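Local coordinates for leucine-rich repeat protein (Bacteroides thetaiotaomicron, PDB 4ECN) that is of unknown function but, as an extracellular leucine-rich repeat protein, probably acts by binding other proteins, at residues V13-Y18 and Y85-Y90. Sequence-based numbering, arbitrary orientation.
Sequences VQFKLY and YKIVGY
F15 and L17 reach across the interior of the protein's first DUF4458 region to I87 and Y90. This is packing between two strands of one curled, mixed β-sheet that do not pair with each other, across a sandwich-like interior consistent with the transthyretin-like family. The two strands share no hydrogen bond; even the nearest CA atoms of the two segments, those of F15 and Y90, are 11.0 Å apart, and only side chains bridge that gap.

V13 works from within its own strand: its CG1 sits 3.8 Å above the plane of the F15 ring, nearer the ring's margin than its centre. Q14 turns outward, and its NE2 hydrogen-bonds E120 OE2 on strand 118-124.

F15 comes next, its CB aimed at the opposing strand. CG is anti to the backbone carbonyl carbon (chi1 -60°), which throws the ring back in the direction of V13 and presents CE1 to I87. There it meets the δ-methyl of I87, F15 CE1 to I87 CD1 4.3 Å, the methyl approaching the ring obliquely. I87 gets there with an extended chain, CD1 nearly anti to CA (chi2 160°). L111 of strand 110-113 touches both residues.

Past K16, which points outward, L17 makes the second touch, this time with Y90. On the facing strand the in-and-out alternation slips: V88 takes helix-like backbone angles and G89 is fully extended, so that two residues, not one, separate the inward-pointing I87 and Y90. V125 in a nearby loop packs on both L17 and Y90. The leucine approaches the tyrosine ring obliquely near its hydroxyl-bearing end, placing L17 CD2 4.4 Å from Y90 CE1.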
ATOM      1  N   VAL A  13      46.925 -30.009   4.055  1.00 71.78           N
ATOM      2  CA  VAL A  13      45.559 -30.406   3.707  1.00 69.52           C
ATOM      3  C   VAL A  13      45.564 -31.877   3.346  1.00 72.75           C
ATOM      4  O   VAL A  13      46.542 -32.390   2.791  1.00 72.36           O
ATOM      5  CB  VAL A  13      44.925 -29.558   2.565  1.00 71.23           C
ATOM      6  CG1 VAL A  13      43.448 -29.880   2.379  1.00 69.33           C
ATOM      7  CG2 VAL A  13      45.085 -28.079   2.831  1.00 71.36           C
ATOM      8  N   GLN A  14      44.467 -32.548   3.685  1.00 68.67           N
ATOM      9  CA  GLN A  14      44.195 -33.917   3.318  1.00 69.26           C
ATOM     10  C   GLN A  14      42.737 -33.983   3.003  1.00 72.74           C
ATOM     11  O   GLN A  14      41.973 -33.158   3.505  1.00 72.23           O
ATOM     12  CB  GLN A  14      44.634 -34.939   4.374  1.00 72.24           C
ATOM     13  CG  GLN A  14      43.928 -34.882   5.725  1.00 88.94           C
ATOM     14  CD  GLN A  14      44.477 -35.940   6.660  1.00102.73           C
ATOM     15  OE1 GLN A  14      45.651 -36.344   6.583  1.00 89.90           O
ATOM     16  NE2 GLN A  14      43.638 -36.391   7.583  1.00100.56           N
ATOM     17  N   PHE A  15      42.349 -34.903   2.123  1.00 69.45           N
ATOM     18  CA  PHE A  15      40.952 -35.013   1.718  1.00 68.20           C
ATOM     19  C   PHE A  15      40.379 -36.356   2.150  1.00 75.91           C
ATOM     20  O   PHE A  15      41.079 -37.371   2.168  1.00 75.70           O
ATOM     21  CB  PHE A  15      40.801 -34.808   0.201  1.00 68.13           C
ATOM     22  CG  PHE A  15      41.295 -33.454  -0.256  1.00 67.73           C
ATOM     23  CD1 PHE A  15      40.469 -32.339  -0.199  1.00 69.22           C
ATOM     24  CD2 PHE A  15      42.597 -33.287  -0.710  1.00 68.13           C
ATOM     25  CE1 PHE A  15      40.940 -31.084  -0.591  1.00 68.96           C
ATOM     26  CE2 PHE A  15      43.064 -32.034  -1.097  1.00 69.65           C
ATOM     27  CZ  PHE A  15      42.234 -30.942  -1.038  1.00 66.86           C
ATOM     28  N   LYS A  16      39.108 -36.325   2.548  1.00 75.29           N
ATOM     29  CA  LYS A  16      38.330 -37.475   2.992  1.00 76.99           C
ATOM     30  C   LYS A  16      37.099 -37.577   2.073  1.00 83.11           C
ATOM     31  O   LYS A  16      36.317 -36.622   2.023  1.00 81.99           O
ATOM     32  CB  LYS A  16      37.958 -37.287   4.480  1.00 79.87           C
ATOM     33  CG  LYS A  16      38.138 -38.513   5.361  1.00 97.69           C
ATOM     34  CD  LYS A  16      37.598 -38.225   6.760  1.00108.28           C
ATOM     35  CE  LYS A  16      37.861 -39.303   7.785  1.00119.01           C
ATOM     36  NZ  LYS A  16      37.303 -38.936   9.115  1.00127.02           N
ATOM     37  N   LEU A  17      36.986 -38.670   1.269  1.00 81.81           N
ATOM     38  CA  LEU A  17      35.874 -38.880   0.325  1.00 81.65           C
ATOM     39  C   LEU A  17      34.606 -39.325   1.073  1.00 87.72           C
ATOM     40  O   LEU A  17      34.642 -40.285   1.846  1.00 89.15           O
ATOM     41  CB  LEU A  17      36.244 -39.903  -0.769  1.00 82.01           C
ATOM     42  CG  LEU A  17      37.125 -39.384  -1.924  1.00 86.62           C
ATOM     43  CD1 LEU A  17      37.806 -40.512  -2.656  1.00 87.58           C
ATOM     44  CD2 LEU A  17      36.322 -38.556  -2.918  1.00 87.96           C
ATOM     45  N   TYR A  18      33.503 -38.594   0.864  1.00 83.81           N
ATOM     46  CA  TYR A  18      32.217 -38.842   1.507  1.00 84.24           C
ATOM     47  C   TYR A  18      31.149 -39.213   0.483  1.00 90.66           C
ATOM     48  O   TYR A  18      31.234 -38.815  -0.683  1.00 90.02           O
ATOM     49  CB  TYR A  18      31.766 -37.610   2.318  1.00 84.79           C
ATOM     50  CG  TYR A  18      32.516 -37.432   3.623  1.00 87.81           C
ATOM     51  CD1 TYR A  18      33.791 -36.875   3.649  1.00 90.14           C
ATOM     52  CD2 TYR A  18      31.934 -37.782   4.838  1.00 89.15           C
ATOM     53  CE1 TYR A  18      34.491 -36.716   4.845  1.00 91.66           C
ATOM     54  CE2 TYR A  18      32.615 -37.606   6.046  1.00 90.85           C
ATOM     55  CZ  TYR A  18      33.898 -37.074   6.045  1.00 98.47           C
ATOM     56  OH  TYR A  18      34.586 -36.902   7.227  1.00 98.60           O
ATOM     57  N   TYR A  85      41.750 -20.925  -0.351  1.00 76.21           N
ATOM     58  CA  TYR A  85      41.739 -21.615  -1.642  1.00 74.00           C
ATOM     59  C   TYR A  85      40.321 -22.008  -2.016  1.00 79.11           C
ATOM     60  O   TYR A  85      39.522 -22.364  -1.137  1.00 78.22           O
ATOM     61  CB  TYR A  85      42.620 -22.873  -1.592  1.00 73.60           C
ATOM     62  CG  TYR A  85      44.102 -22.639  -1.422  1.00 73.98           C
ATOM     63  CD1 TYR A  85      44.631 -22.276  -0.187  1.00 76.57           C
ATOM     64  CD2 TYR A  85      44.993 -22.945  -2.442  1.00 74.16           C
ATOM     65  CE1 TYR A  85      46.002 -22.097  -0.011  1.00 78.01           C
ATOM     66  CE2 TYR A  85      46.370 -22.800  -2.269  1.00 75.66           C
ATOM     67  CZ  TYR A  85      46.872 -22.380  -1.049  1.00 81.67           C
ATOM     68  OH  TYR A  85      48.227 -22.231  -0.870  1.00 80.39           O
ATOM     69  N   LYS A  86      40.007 -21.975  -3.316  1.00 76.01           N
ATOM     70  CA  LYS A  86      38.699 -22.394  -3.791  1.00 74.61           C
ATOM     71  C   LYS A  86      38.898 -23.592  -4.701  1.00 77.80           C
ATOM     72  O   LYS A  86      39.641 -23.486  -5.675  1.00 77.80           O
ATOM     73  CB  LYS A  86      37.947 -21.244  -4.497  1.00 76.54           C
ATOM     74  CG  LYS A  86      36.483 -21.587  -4.843  1.00 92.78           C
ATOM     75  CD  LYS A  86      35.827 -20.661  -5.884  1.00 98.40           C
ATOM     76  CE  LYS A  86      36.354 -20.848  -7.294  1.00 95.40           C
ATOM     77  NZ  LYS A  86      35.657 -19.965  -8.262  1.00 99.39           N
ATOM     78  N   ILE A  87      38.295 -24.748  -4.337  1.00 73.66           N
ATOM     79  CA  ILE A  87      38.311 -25.989  -5.127  1.00 73.08           C
ATOM     80  C   ILE A  87      37.400 -25.768  -6.336  1.00 75.21           C
ATOM     81  O   ILE A  87      36.256 -25.317  -6.157  1.00 74.16           O
ATOM     82  CB  ILE A  87      37.880 -27.243  -4.300  1.00 76.17           C
ATOM     83  CG1 ILE A  87      38.627 -27.372  -2.964  1.00 76.66           C
ATOM     84  CG2 ILE A  87      37.978 -28.537  -5.133  1.00 77.37           C
ATOM     85  CD1 ILE A  87      37.886 -28.293  -1.927  1.00 81.11           C
ATOM     86  N   VAL A  88      37.906 -26.049  -7.554  1.00 70.35           N
ATOM     87  CA  VAL A  88      37.125 -25.891  -8.788  1.00 69.17           C
ATOM     88  C   VAL A  88      36.432 -27.234  -9.090  1.00 71.27           C
ATOM     89  O   VAL A  88      35.244 -27.272  -9.432  1.00 69.32           O
ATOM     90  CB  VAL A  88      37.975 -25.390  -9.986  1.00 73.25           C
ATOM     91  CG1 VAL A  88      37.077 -24.967 -11.148  1.00 72.84           C
ATOM     92  CG2 VAL A  88      38.864 -24.227  -9.576  1.00 73.17           C
ATOM     93  N   GLY A  89      37.197 -28.310  -8.913  1.00 67.39           N
ATOM     94  CA  GLY A  89      36.761 -29.682  -9.116  1.00 66.26           C
ATOM     95  C   GLY A  89      37.901 -30.641  -8.875  1.00 69.02           C
ATOM     96  O   GLY A  89      39.011 -30.217  -8.540  1.00 68.99           O
ATOM     97  N   TYR A  90      37.632 -31.939  -9.039  1.00 64.90           N
ATOM     98  CA  TYR A  90      38.636 -32.969  -8.818  1.00 65.38           C
ATOM     99  C   TYR A  90      38.398 -34.187  -9.706  1.00 71.22           C
ATOM    100  O   TYR A  90      37.271 -34.449 -10.128  1.00 69.54           O
ATOM    101  CB  TYR A  90      38.666 -33.403  -7.333  1.00 66.36           C
ATOM    102  CG  TYR A  90      37.385 -34.028  -6.814  1.00 66.58           C
ATOM    103  CD1 TYR A  90      37.157 -35.401  -6.924  1.00 69.06           C
ATOM    104  CD2 TYR A  90      36.436 -33.262  -6.141  1.00 65.65           C
ATOM    105  CE1 TYR A  90      35.985 -35.980  -6.434  1.00 69.53           C
ATOM    106  CE2 TYR A  90      35.258 -33.829  -5.657  1.00 65.61           C
ATOM    107  CZ  TYR A  90      35.043 -35.189  -5.795  1.00 72.86           C
ATOM    108  OH  TYR A  90      33.890 -35.743  -5.299  1.00 76.13           O
TER